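Phosphate transport system protein phoU (Streptococcus pneumoniae, PDB 2I0M) probably takes part in regulating phosphate uptake, acting as a zinc-binding homodimer of the PhoU family. Local coordinates at residues V104-E109 and G180-Y185; L31-L34 and E40-E43; G94-G99 and L190-D195; Q21-T26 and S88-M93. One frame throughout, in Å; residues are numbered along the deposited sequence.

In the fold
From the N terminus, helix 5-35 contributes to two contacts. Interaction 2 closes the shortest loop, pairing 31-34 with 40-43 across the turn into helix 39-66. It is nested inside the larger loop of interaction 4, which brings helix 74-105 back against helix 5-35. With both closed, the chain opens interaction 3, and its loop from 94-99 to 190-195 encloses the one made by interaction 1, between 104-109 and 180-185. These two join helix 74-105 and the loop leaving it to helix 177-209, and interaction 3 links the two PhoU family regions. Interactions 3 and 4 touch near the centre of the chain; interactions 1 and 2 meet toward one end.

Interaction 1: V104-E109 and G180-Y185; sequences VLQLKE and GTQYLY
Gln-182 reaches from its helix to two neighbours, Gln-106 and Leu-107, at the point where the chain leaves helix 74-105. Its CB packs on Leu-107 CD2 at 3.8 Å, the two side chains running alongside in opposing senses. With CG anti to the carbonyl carbon (chi1 -65°), the chain starts off toward Gln-106, and Gln-182 CG lies 3.6 Å from Gln-106 CB. A further bend at chi2 folds the amide back along the same neighbour: Gln-182 CD comes to 3.3 Å from Gln-106 CB, while OE1 and NE2 of Gln-182 are 3.5 Å and 3.7 Å from that same carbon. The glutamine therefore meets aliphatic surface and not the other amide. The two amide planes stand 78° apart, and no hydrogen bond joins the segments. Alongside, Leu-107 crosses the Tyr-183 side chain at about a right angle, its CD2 3.5 Å from Tyr-183 CE2 in an oblique approach to the ring, with its CD1 3.8 Å from Tyr-183 OH. That hydroxyl is hydrogen-bonded to Lys-37 of the turn after helix 5-35, and Leu-107 O to Lys-39, which opens helix 39-66. In the wider bundle, this contact joins the end of helix 74-105 to an early turn of helix 177-209, with Ile-166 of helix 152-168 packing on Tyr-183 and Leu-105 resting on Ala-42 and Ile-46 of helix 39-66.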
loop_
_atom_site.group_PDB
_atom_site.type_symbol
_atom_site.label_atom_id
_atom_site.label_comp_id
_atom_site.label_asym_id
_atom_site.label_seq_id
_atom_site.Cartn_x
_atom_site.Cartn_y
_atom_site.Cartn_z
ATOM N N VAL A 104 -12.234 -17.043 -0.203
ATOM C CA VAL A 104 -13.525 -17.685 0.051
ATOM C C VAL A 104 -13.720 -18.912 -0.841
ATOM O O VAL A 104 -14.390 -19.861 -0.448
ATOM C CB VAL A 104 -14.715 -16.682 -0.100
ATOM C CG1 VAL A 104 -16.067 -17.410 -0.154
ATOM C CG2 VAL A 104 -14.701 -15.650 1.034
ATOM N N LEU A 105 -13.125 -18.890 -2.031
ATOM C CA LEU A 105 -13.195 -20.022 -2.965
ATOM C C LEU A 105 -12.299 -21.179 -2.525
ATOM O O LEU A 105 -12.485 -22.317 -2.953
ATOM C CB LEU A 105 -12.785 -19.593 -4.378
ATOM C CG LEU A 105 -13.492 -18.446 -5.098
ATOM C CD1 LEU A 105 -12.810 -18.211 -6.440
ATOM C CD2 LEU A 105 -14.966 -18.736 -5.289
ATOM N N GLN A 106 -11.332 -20.874 -1.672
ATOM C CA GLN A 106 -10.369 -21.853 -1.199
ATOM C C GLN A 106 -10.795 -22.446 0.141
ATOM O O GLN A 106 -10.172 -23.393 0.641
ATOM C CB GLN A 106 -8.974 -21.219 -1.106
ATOM C CG GLN A 106 -8.455 -20.640 -2.427
ATOM C CD GLN A 106 -8.241 -21.709 -3.491
ATOM O OE1 GLN A 106 -7.220 -22.391 -3.505
ATOM N NE2 GLN A 106 -9.206 -21.850 -4.391
ATOM N N LEU A 107 -11.865 -21.893 0.711
ATOM C CA LEU A 107 -12.377 -22.374 1.987
ATOM C C LEU A 107 -13.085 -23.726 1.864
ATOM O O LEU A 107 -13.870 -23.958 0.942
ATOM C CB LEU A 107 -13.290 -21.337 2.650
ATOM C CG LEU A 107 -12.617 -20.105 3.273
ATOM C CD1 LEU A 107 -13.654 -19.179 3.898
ATOM C CD2 LEU A 107 -11.561 -20.494 4.303
ATOM N N LYS A 108 -12.777 -24.612 2.805
ATOM C CA LYS A 108 -13.409 -25.925 2.889
ATOM C C LYS A 108 -14.252 -26.002 4.151
ATOM O O LYS A 108 -13.864 -25.494 5.209
ATOM C CB LYS A 108 -12.363 -27.047 2.883
ATOM C CG LYS A 108 -11.386 -27.018 1.709
ATOM C CD LYS A 108 -12.016 -27.545 0.421
ATOM C CE LYS A 108 -10.975 -27.718 -0.681
ATOM N NZ LYS A 108 -10.417 -26.417 -1.154
ATOM N N GLU A 109 -15.413 -26.633 4.027
ATOM C CA GLU A 109 -16.324 -26.798 5.145
ATOM C C GLU A 109 -17.007 -28.154 5.081
ATOM O O GLU A 109 -17.926 -28.324 4.276
ATOM C CB GLU A 109 -17.383 -25.693 5.147
ATOM C CG GLU A 109 -17.046 -24.493 6.017
ATOM C CD GLU A 109 -18.186 -24.138 6.956
ATOM O OE1 GLU A 109 -18.708 -25.056 7.639
ATOM O OE2 GLU A 109 -18.554 -22.947 7.020
ATOM N N GLY A 180 -6.610 -22.185 7.491
ATOM C CA GLY A 180 -5.805 -21.269 8.293
ATOM C C GLY A 180 -5.121 -20.255 7.409
ATOM O O GLY A 180 -5.312 -19.049 7.579
ATOM N N THR A 181 -4.347 -20.767 6.451
ATOM C CA THR A 181 -3.653 -19.973 5.433
ATOM C C THR A 181 -4.600 -18.988 4.736
ATOM O O THR A 181 -4.220 -17.848 4.449
ATOM C CB THR A 181 -2.970 -20.895 4.385
ATOM O OG1 THR A 181 -2.179 -21.886 5.054
ATOM C CG2 THR A 181 -2.066 -20.110 3.459
ATOM N N GLN A 182 -5.835 -19.426 4.493
ATOM C CA GLN A 182 -6.842 -18.596 3.836
ATOM C C GLN A 182 -7.338 -17.462 4.739
ATOM O O GLN A 182 -7.466 -16.317 4.286
ATOM C CB GLN A 182 -8.000 -19.452 3.304
ATOM C CG GLN A 182 -7.613 -20.431 2.177
ATOM C CD GLN A 182 -6.852 -19.770 1.019
ATOM O OE1 GLN A 182 -7.232 -18.699 0.534
ATOM N NE2 GLN A 182 -5.779 -20.414 0.571
ATOM N N TYR A 183 -7.595 -17.770 6.009
ATOM C CA TYR A 183 -7.946 -16.744 6.993
ATOM C C TYR A 183 -6.788 -15.800 7.341
ATOM O O TYR A 183 -7.019 -14.668 7.768
ATOM C CB TYR A 183 -8.529 -17.367 8.259
ATOM C CG TYR A 183 -9.974 -17.765 8.111
ATOM C CD1 TYR A 183 -10.989 -16.830 8.279
ATOM C CD2 TYR A 183 -10.333 -19.079 7.801
ATOM C CE1 TYR A 183 -12.325 -17.188 8.149
ATOM C CE2 TYR A 183 -11.664 -19.444 7.660
ATOM C CZ TYR A 183 -12.655 -18.491 7.835
ATOM O OH TYR A 183 -13.980 -18.841 7.696
ATOM N N LEU A 184 -5.550 -16.253 7.159
ATOM C CA LEU A 184 -4.410 -15.349 7.277
ATOM C C LEU A 184 -4.442 -14.312 6.156
ATOM O O LEU A 184 -4.293 -13.118 6.425
ATOM C CB LEU A 184 -3.064 -16.096 7.312
ATOM C CG LEU A 184 -2.703 -16.851 8.604
ATOM C CD1 LEU A 184 -1.343 -17.542 8.482
ATOM C CD2 LEU A 184 -2.738 -15.955 9.850
ATOM N N TYR A 185 -4.663 -14.762 4.916
ATOM C CA TYR A 185 -4.765 -13.850 3.770
ATOM C C TYR A 185 -5.891 -12.855 3.974
ATOM O O TYR A 185 -5.686 -11.658 3.798
ATOM C CB TYR A 185 -5.001 -14.598 2.460
ATOM C CG TYR A 185 -3.928 -15.598 2.091
ATOM C CD1 TYR A 185 -2.591 -15.400 2.463
ATOM C CD2 TYR A 185 -4.240 -16.722 1.329
ATOM C CE1 TYR A 185 -1.614 -16.312 2.111
ATOM C CE2 TYR A 185 -3.266 -17.640 0.973
ATOM C CZ TYR A 185 -1.957 -17.429 1.361
ATOM O OH TYR A 185 -0.984 -18.345 1.011
#

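Interaction 2: L31-L34 and E40-E43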
loop_
_atom_site.group_PDB
_atom_site.type_symbol
_atom_site.label_atom_id
_atom_site.label_comp_id
_atom_site.label_asym_id
_atom_site.label_seq_id
_atom_site.Cartn_x
_atom_site.Cartn_y
_atom_site.Cartn_z
ATOM N N LEU A 31 -17.379 -9.298 2.272
ATOM C CA LEU A 31 -17.498 -9.757 3.646
ATOM C C LEU A 31 -18.765 -10.543 3.875
ATOM O O LEU A 31 -18.773 -11.460 4.694
ATOM C CB LEU A 31 -17.371 -8.577 4.621
ATOM C CG LEU A 31 -15.941 -8.007 4.615
ATOM C CD1 LEU A 31 -15.855 -6.701 5.394
ATOM C CD2 LEU A 31 -14.904 -9.033 5.127
ATOM N N LEU A 32 -19.831 -10.186 3.156
ATOM C CA LEU A 32 -21.051 -10.989 3.133
ATOM C C LEU A 32 -20.794 -12.330 2.456
ATOM O O LEU A 32 -21.230 -13.362 2.962
ATOM C CB LEU A 32 -22.223 -10.244 2.456
ATOM C CG LEU A 32 -23.462 -11.035 1.986
ATOM C CD1 LEU A 32 -24.220 -11.745 3.132
ATOM C CD2 LEU A 32 -24.408 -10.142 1.185
ATOM N N ALA A 33 -20.094 -12.326 1.320
ATOM C CA ALA A 33 -19.728 -13.588 0.667
ATOM C C ALA A 33 -18.904 -14.487 1.593
ATOM O O ALA A 33 -18.977 -15.708 1.485
ATOM C CB ALA A 33 -19.000 -13.352 -0.655
ATOM N N LEU A 34 -18.151 -13.873 2.508
ATOM C CA LEU A 34 -17.337 -14.584 3.498
ATOM C C LEU A 34 -18.170 -15.137 4.651
ATOM O O LEU A 34 -17.961 -16.276 5.059
ATOM C CB LEU A 34 -16.265 -13.654 4.083
ATOM C CG LEU A 34 -14.964 -14.186 4.700
ATOM C CD1 LEU A 34 -14.433 -13.170 5.687
ATOM C CD2 LEU A 34 -15.076 -15.539 5.382
ATOM N N GLU A 40 -20.329 -18.275 -5.145
ATOM C CA GLU A 40 -20.821 -17.686 -6.384
ATOM C C GLU A 40 -20.708 -16.163 -6.352
ATOM O O GLU A 40 -20.296 -15.554 -7.336
ATOM C CB GLU A 40 -22.254 -18.150 -6.666
ATOM C CG GLU A 40 -22.393 -19.665 -6.625
ATOM C CD GLU A 40 -23.687 -20.157 -7.225
ATOM O OE1 GLU A 40 -23.651 -21.146 -8.001
ATOM O OE2 GLU A 40 -24.742 -19.557 -6.920
ATOM N N MET A 41 -21.053 -15.560 -5.215
ATOM C CA MET A 41 -20.911 -14.114 -5.018
ATOM C C MET A 41 -19.445 -13.706 -5.042
ATOM O O MET A 41 -19.107 -12.636 -5.544
ATOM C CB MET A 41 -21.557 -13.679 -3.699
ATOM C CG MET A 41 -21.768 -12.171 -3.523
ATOM S SD MET A 41 -22.188 -11.798 -1.798
ATOM C CE MET A 41 -22.956 -10.195 -1.946
ATOM N N ALA A 42 -18.581 -14.564 -4.501
ATOM C CA ALA A 42 -17.143 -14.353 -4.568
ATOM C C ALA A 42 -16.670 -14.237 -6.016
ATOM O O ALA A 42 -15.866 -13.354 -6.334
ATOM C CB ALA A 42 -16.393 -15.461 -3.839
ATOM N N GLU A 43 -17.185 -15.115 -6.881
ATOM C CA GLU A 43 -16.800 -15.148 -8.298
ATOM C C GLU A 43 -17.201 -13.892 -9.065
ATOM O O GLU A 43 -16.463 -13.430 -9.924
ATOM C CB GLU A 43 -17.381 -16.386 -9.006
ATOM C CG GLU A 43 -16.345 -17.412 -9.428
ATOM C CD GLU A 43 -16.610 -17.978 -10.825
ATOM O OE1 GLU A 43 -16.990 -17.195 -11.728
ATOM O OE2 GLU A 43 -16.425 -19.201 -11.031
#
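Met-41 lies across the closed end of a helical hairpin, next to the turn, bridging from helix 39-66 to Leu-32 and Ala-33 near the end of helix 5-35. Ala-33 offers its methyl: CB sits 3.7 Å from Met-41 SD and 4.0 Å from Met-41 CB, so the thioether chain runs alongside it. Farther out, the methyl CE of Met-41 comes to 3.5 Å from Leu-32 CD2, where the two side chains cross at about a right angle. The methionine spans this distance because it is stretched out: CG is anti to the backbone N (chi1 -166°), and the chain stays extended beyond it. All of this is apolar contact, and no hydrogen bond passes between the segments. A short turn connects the two arms. Asp-38 OD2 takes a hydrogen bond from the backbone N of Met-41, while Ser-36 and Lys-37 bond to the backbone oxygens of Leu-32 and Leu-34 on the other arm. Helix 74-105 covers the inner side of the hairpin, with Ala-101 and Leu-105 against Ala-42 and Val-104 against Leu-34. At the closest passage of the two backbones, the methyl CB of Ala-33 lies 4.1 Å from Ala-42 N.

Interaction 3: G94-G99 and L190-D195; sequences GDHMAG and LERFAD. With ZN (zinc ion), chain B; ZN (zinc ion), chain D.
His-96 and Arg-192 meet through a CH-pi contact: Arg-192 CB sits over one face of the imidazole, 3.5 Å from the ring centroid and 15° off its normal. The arginine chain then bends, bringing its guanidinium past the histidine with His-96 CE1 over one face, the two planes 53° apart. At its polar end, Arg-192 NH2 is hydrogen-bonded to Tyr-196 OH. Next to this pair comes a Met-aromatic contact. Met-97 SD lies over a face of the Phe-193 ring, 4.3 Å from its centroid, and the bends at chi2 and chi3 also bring the methyl CE within 3.7 Å of Phe-193 CD1. Leu-190 CD2 adds a looser touch, 4.3 Å from Met-97 CE. The axes of segments 94-99 and 190-195 run antiparallel at 166°, 8.9 Å apart at closest approach, joining the two PhoU family regions. Each helix carries an E-x-x-x-D metal-binding motif, as in the PhoU family. Metal ligation lies on the outer sides of the pair. Asp-95 OD2 binds one zinc ion at 2.0 Å, with Glu-91 of the same chain and, from the second subunit, Asp-214. Another zinc ion is held by Glu-191 OE2 at 2.0 Å, Asp-195 OD1 at 2.5 Å and Asp-156 from helix 152-168.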
loop_
_atom_site.group_PDB
_atom_site.type_symbol
_atom_site.label_atom_id
_atom_site.label_comp_id
_atom_site.label_asym_id
_atom_site.label_seq_id
_atom_site.Cartn_x
_atom_site.Cartn_y
_atom_site.Cartn_z
ATOM N N GLY A 94 -10.036 -2.082 -3.566
ATOM C CA GLY A 94 -10.734 -3.023 -4.455
ATOM C C GLY A 94 -10.062 -4.373 -4.695
ATOM O O GLY A 94 -10.698 -5.404 -4.556
ATOM N N ASP A 95 -8.784 -4.381 -5.063
ATOM C CA ASP A 95 -8.045 -5.648 -5.274
ATOM C C ASP A 95 -8.024 -6.543 -4.017
ATOM O O ASP A 95 -8.065 -7.760 -4.115
ATOM C CB ASP A 95 -6.598 -5.369 -5.655
ATOM C CG ASP A 95 -6.440 -4.678 -7.010
ATOM O OD1 ASP A 95 -7.298 -4.787 -7.936
ATOM O OD2 ASP A 95 -5.373 -4.045 -7.151
ATOM N N HIS A 96 -7.948 -5.926 -2.844
ATOM C CA HIS A 96 -7.867 -6.643 -1.577
ATOM C C HIS A 96 -9.219 -7.205 -1.176
ATOM O O HIS A 96 -9.292 -8.198 -0.453
ATOM C CB HIS A 96 -7.298 -5.746 -0.459
ATOM C CG HIS A 96 -5.805 -5.692 -0.446
ATOM N ND1 HIS A 96 -5.098 -4.572 -0.816
ATOM C CD2 HIS A 96 -4.883 -6.637 -0.159
ATOM C CE1 HIS A 96 -3.803 -4.826 -0.746
ATOM N NE2 HIS A 96 -3.645 -6.074 -0.350
ATOM N N MET A 97 -10.281 -6.578 -1.669
ATOM C CA MET A 97 -11.610 -7.131 -1.548
ATOM C C MET A 97 -11.835 -8.311 -2.528
ATOM O O MET A 97 -12.494 -9.292 -2.164
ATOM C CB MET A 97 -12.668 -6.023 -1.666
ATOM C CG MET A 97 -12.601 -4.968 -0.510
ATOM S SD MET A 97 -12.693 -5.632 1.199
ATOM C CE MET A 97 -11.009 -5.966 1.641
ATOM N N ALA A 98 -11.285 -8.227 -3.744
ATOM C CA ALA A 98 -11.261 -9.377 -4.665
ATOM C C ALA A 98 -10.408 -10.505 -4.101
ATOM O O ALA A 98 -10.703 -11.679 -4.340
ATOM C CB ALA A 98 -10.738 -8.979 -6.061
ATOM N N GLY A 99 -9.352 -10.142 -3.370
ATOM C CA GLY A 99 -8.467 -11.103 -2.714
ATOM C C GLY A 99 -9.190 -11.934 -1.671
ATOM O O GLY A 99 -9.011 -13.143 -1.623
ATOM N N LEU A 190 -7.805 -7.186 4.797
ATOM C CA LEU A 190 -8.529 -6.185 5.566
ATOM C C LEU A 190 -7.574 -5.178 6.164
ATOM O O LEU A 190 -7.859 -3.980 6.182
ATOM C CB LEU A 190 -9.343 -6.838 6.695
ATOM C CG LEU A 190 -10.723 -7.398 6.360
ATOM C CD1 LEU A 190 -11.325 -8.138 7.545
ATOM C CD2 LEU A 190 -11.638 -6.265 5.908
ATOM N N GLU A 191 -6.442 -5.668 6.666
ATOM C CA GLU A 191 -5.452 -4.797 7.261
ATOM C C GLU A 191 -4.918 -3.806 6.200
ATOM O O GLU A 191 -4.818 -2.617 6.492
ATOM C CB GLU A 191 -4.339 -5.618 7.936
ATOM C CG GLU A 191 -3.429 -4.824 8.885
ATOM C CD GLU A 191 -2.427 -3.921 8.156
ATOM O OE1 GLU A 191 -2.012 -4.269 7.029
ATOM O OE2 GLU A 191 -2.055 -2.865 8.715
ATOM N N ARG A 192 -4.608 -4.297 4.990
ATOM C CA ARG A 192 -4.193 -3.454 3.847
ATOM C C ARG A 192 -5.263 -2.467 3.385
ATOM O O ARG A 192 -4.969 -1.287 3.177
ATOM C CB ARG A 192 -3.763 -4.297 2.638
ATOM C CG ARG A 192 -2.596 -5.199 2.863
ATOM C CD ARG A 192 -1.326 -4.416 3.057
ATOM N NE ARG A 192 -0.701 -4.069 1.778
ATOM C CZ ARG A 192 -0.920 -2.933 1.131
ATOM N NH1 ARG A 192 -1.735 -2.014 1.647
ATOM N NH2 ARG A 192 -0.310 -2.705 -0.018
ATOM N N PHE A 193 -6.485 -2.962 3.202
ATOM C CA PHE A 193 -7.670 -2.135 2.933
ATOM C C PHE A 193 -7.705 -0.910 3.831
ATOM O O PHE A 193 -7.817 0.214 3.353
ATOM C CB PHE A 193 -8.932 -2.980 3.156
ATOM C CG PHE A 193 -10.217 -2.306 2.785
ATOM C CD1 PHE A 193 -10.671 -2.313 1.471
ATOM C CD2 PHE A 193 -11.018 -1.731 3.763
ATOM C CE1 PHE A 193 -11.903 -1.721 1.131
ATOM C CE2 PHE A 193 -12.243 -1.130 3.434
ATOM C CZ PHE A 193 -12.682 -1.129 2.114
ATOM N N ALA A 194 -7.578 -1.142 5.133
ATOM C CA ALA A 194 -7.653 -0.081 6.131
ATOM C C ALA A 194 -6.443 0.856 6.101
ATOM O O ALA A 194 -6.570 2.053 6.335
ATOM C CB ALA A 194 -7.855 -0.674 7.525
ATOM N N ASP A 195 -5.274 0.310 5.804
ATOM C CA ASP A 195 -4.086 1.109 5.603
ATOM C C ASP A 195 -4.253 2.118 4.456
ATOM O O ASP A 195 -3.890 3.286 4.608
ATOM C CB ASP A 195 -2.886 0.202 5.330
ATOM C CG ASP A 195 -2.157 -0.210 6.589
ATOM O OD1 ASP A 195 -2.350 0.440 7.645
ATOM O OD2 ASP A 195 -1.354 -1.184 6.523
HETATM ZN ZN ZN B . -2.811 -1.204 9.503
HETATM ZN ZN ZN D . -4.505 -3.209 -8.777
#

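Interaction 4: Q21-T26 and S88-M93. With ZN (zinc ion), chain D.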
loop_
_atom_site.group_PDB
_atom_site.type_symbol
_atom_site.label_atom_id
_atom_site.label_comp_id
_atom_site.label_asym_id
_atom_site.label_seq_id
_atom_site.Cartn_x
_atom_site.Cartn_y
_atom_site.Cartn_z
ATOM N N GLN A 21 -17.635 4.774 -3.382
ATOM C CA GLN A 21 -18.887 4.078 -3.101
ATOM C C GLN A 21 -18.914 2.682 -3.752
ATOM O O GLN A 21 -19.356 1.719 -3.144
ATOM C CB GLN A 21 -20.060 4.929 -3.582
ATOM C CG GLN A 21 -21.414 4.402 -3.194
ATOM C CD GLN A 21 -21.610 4.324 -1.682
ATOM O OE1 GLN A 21 -22.246 3.379 -1.185
ATOM N NE2 GLN A 21 -21.082 5.313 -0.944
ATOM N N LEU A 22 -18.428 2.574 -4.982
ATOM C CA LEU A 22 -18.284 1.272 -5.614
ATOM C C LEU A 22 -17.379 0.343 -4.784
ATOM O O LEU A 22 -17.755 -0.803 -4.539
ATOM C CB LEU A 22 -17.804 1.388 -7.069
ATOM C CG LEU A 22 -17.647 0.076 -7.861
ATOM C CD1 LEU A 22 -18.958 -0.717 -7.892
ATOM C CD2 LEU A 22 -17.126 0.325 -9.286
ATOM N N VAL A 23 -16.210 0.823 -4.335
ATOM C CA VAL A 23 -15.356 -0.046 -3.488
ATOM C C VAL A 23 -15.911 -0.344 -2.095
ATOM O O VAL A 23 -15.587 -1.383 -1.536
ATOM C CB VAL A 23 -13.791 0.254 -3.508
ATOM C CG1 VAL A 23 -13.426 1.470 -4.325
ATOM C CG2 VAL A 23 -13.163 0.272 -2.126
ATOM N N LEU A 24 -16.754 0.545 -1.561
ATOM C CA LEU A 24 -17.446 0.281 -0.291
ATOM C C LEU A 24 -18.464 -0.841 -0.458
ATOM O O LEU A 24 -18.520 -1.753 0.358
ATOM C CB LEU A 24 -18.103 1.541 0.296
ATOM C CG LEU A 24 -18.817 1.361 1.648
ATOM C CD1 LEU A 24 -17.914 0.891 2.786
ATOM C CD2 LEU A 24 -19.566 2.630 2.066
ATOM N N GLU A 25 -19.249 -0.772 -1.528
ATOM C CA GLU A 25 -20.162 -1.843 -1.886
ATOM C C GLU A 25 -19.485 -3.198 -2.067
ATOM O O GLU A 25 -19.970 -4.206 -1.548
ATOM C CB GLU A 25 -20.956 -1.475 -3.140
ATOM C CG GLU A 25 -22.020 -0.415 -2.869
ATOM C CD GLU A 25 -22.644 0.146 -4.141
ATOM O OE1 GLU A 25 -22.189 -0.213 -5.261
ATOM O OE2 GLU A 25 -23.591 0.960 -4.014
ATOM N N THR A 26 -18.378 -3.238 -2.798
ATOM C CA THR A 26 -17.720 -4.532 -3.054
ATOM C C THR A 26 -17.034 -5.097 -1.810
ATOM O O THR A 26 -16.952 -6.306 -1.657
ATOM C CB THR A 26 -16.812 -4.574 -4.335
ATOM O OG1 THR A 26 -15.501 -5.034 -3.990
ATOM C CG2 THR A 26 -16.714 -3.242 -5.010
ATOM N N SER A 88 -6.197 5.675 -7.114
ATOM C CA SER A 88 -5.240 4.565 -7.060
ATOM C C SER A 88 -5.260 3.717 -5.771
ATOM O O SER A 88 -5.205 2.487 -5.830
ATOM C CB SER A 88 -3.831 5.108 -7.286
ATOM O OG SER A 88 -2.873 4.091 -7.075
ATOM N N ASP A 89 -5.298 4.370 -4.618
ATOM C CA ASP A 89 -5.425 3.682 -3.333
ATOM C C ASP A 89 -6.755 2.908 -3.282
ATOM O O ASP A 89 -6.851 1.823 -2.699
ATOM C CB ASP A 89 -5.384 4.698 -2.173
ATOM C CG ASP A 89 -3.990 5.246 -1.898
ATOM O OD1 ASP A 89 -2.990 4.688 -2.390
ATOM O OD2 ASP A 89 -3.876 6.235 -1.149
ATOM N N LEU A 90 -7.769 3.494 -3.913
ATOM C CA LEU A 90 -9.088 2.937 -3.977
ATOM C C LEU A 90 -9.081 1.665 -4.842
ATOM O O LEU A 90 -9.636 0.651 -4.429
ATOM C CB LEU A 90 -10.049 4.001 -4.516
ATOM C CG LEU A 90 -11.364 4.437 -3.870
ATOM C CD1 LEU A 90 -11.325 4.673 -2.329
ATOM C CD2 LEU A 90 -11.828 5.689 -4.606
ATOM N N GLU A 91 -8.428 1.678 -6.007
ATOM C CA GLU A 91 -8.332 0.412 -6.754
ATOM C C GLU A 91 -7.500 -0.672 -6.078
ATOM O O GLU A 91 -7.726 -1.858 -6.311
ATOM C CB GLU A 91 -8.195 0.551 -8.308
ATOM C CG GLU A 91 -6.932 0.256 -9.081
ATOM C CD GLU A 91 -6.189 -1.030 -8.747
ATOM O OE1 GLU A 91 -5.366 -0.972 -7.807
ATOM O OE2 GLU A 91 -6.355 -2.064 -9.453
ATOM N N ARG A 92 -6.578 -0.272 -5.201
ATOM C CA ARG A 92 -5.823 -1.259 -4.418
ATOM C C ARG A 92 -6.701 -1.812 -3.294
ATOM O O ARG A 92 -6.685 -3.010 -3.022
ATOM C CB ARG A 92 -4.488 -0.696 -3.937
ATOM C CG ARG A 92 -3.540 -0.437 -5.112
ATOM C CD ARG A 92 -2.292 0.263 -4.695
ATOM N NE ARG A 92 -1.462 0.646 -5.836
ATOM C CZ ARG A 92 -0.347 1.370 -5.732
ATOM N NH1 ARG A 92 0.064 1.788 -4.529
ATOM N NH2 ARG A 92 0.364 1.667 -6.823
ATOM N N MET A 93 -7.490 -0.940 -2.676
ATOM C CA MET A 93 -8.565 -1.373 -1.755
ATOM C C MET A 93 -9.468 -2.430 -2.411
ATOM O O MET A 93 -9.606 -3.541 -1.892
ATOM C CB MET A 93 -9.356 -0.165 -1.263
ATOM C CG MET A 93 -8.494 0.719 -0.328
ATOM S SD MET A 93 -9.161 2.341 0.061
ATOM C CE MET A 93 -10.645 1.792 0.846
HETATM ZN ZN ZN D . -4.505 -3.209 -8.777
#
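Val-23 alone carries the side of helix 5-35 in this contact, spreading its two methyls over Leu-90 and Met-93, which lie about one turn apart on helix 74-105. The tighter half is at Leu-90: Val-23 CG1 approaches Leu-90 CG to 3.6 Å and Leu-90 O to 3.9 Å, with the side chains crossing at a slant. Toward Met-93 the fit is more relaxed. Val-23 CG2 is 3.9 Å from Met-93 CB, and the bend at chi3 brings CE of Met-93 round to 4.2 Å from the same Val-23 methyl, CG2. The valine is modelled with CG1 nearly eclipsing the backbone N (chi1 4°), an unfavourable torsion that may reflect strain or an uncertain fit. Leu-130 of helix 117-136 and Phe-193 of helix 177-209 pack against both Val-23 and Met-93, which places this contact inside the helical bundle of the PhoU fold. Away from that core, the far side of helix 5-35 turns to solvent with Gln-21 and Glu-25. Glu-91 heads away from Val-23 on helix 74-105, where its carboxylate grips a zinc ion through OE2 at 2.3 Å and OE1 at 2.6 Å, beside Asp-95 of the same chain. Asp-89 and Arg-92 form salt bridges with Arg-92 and Asp-89 of the second subunit.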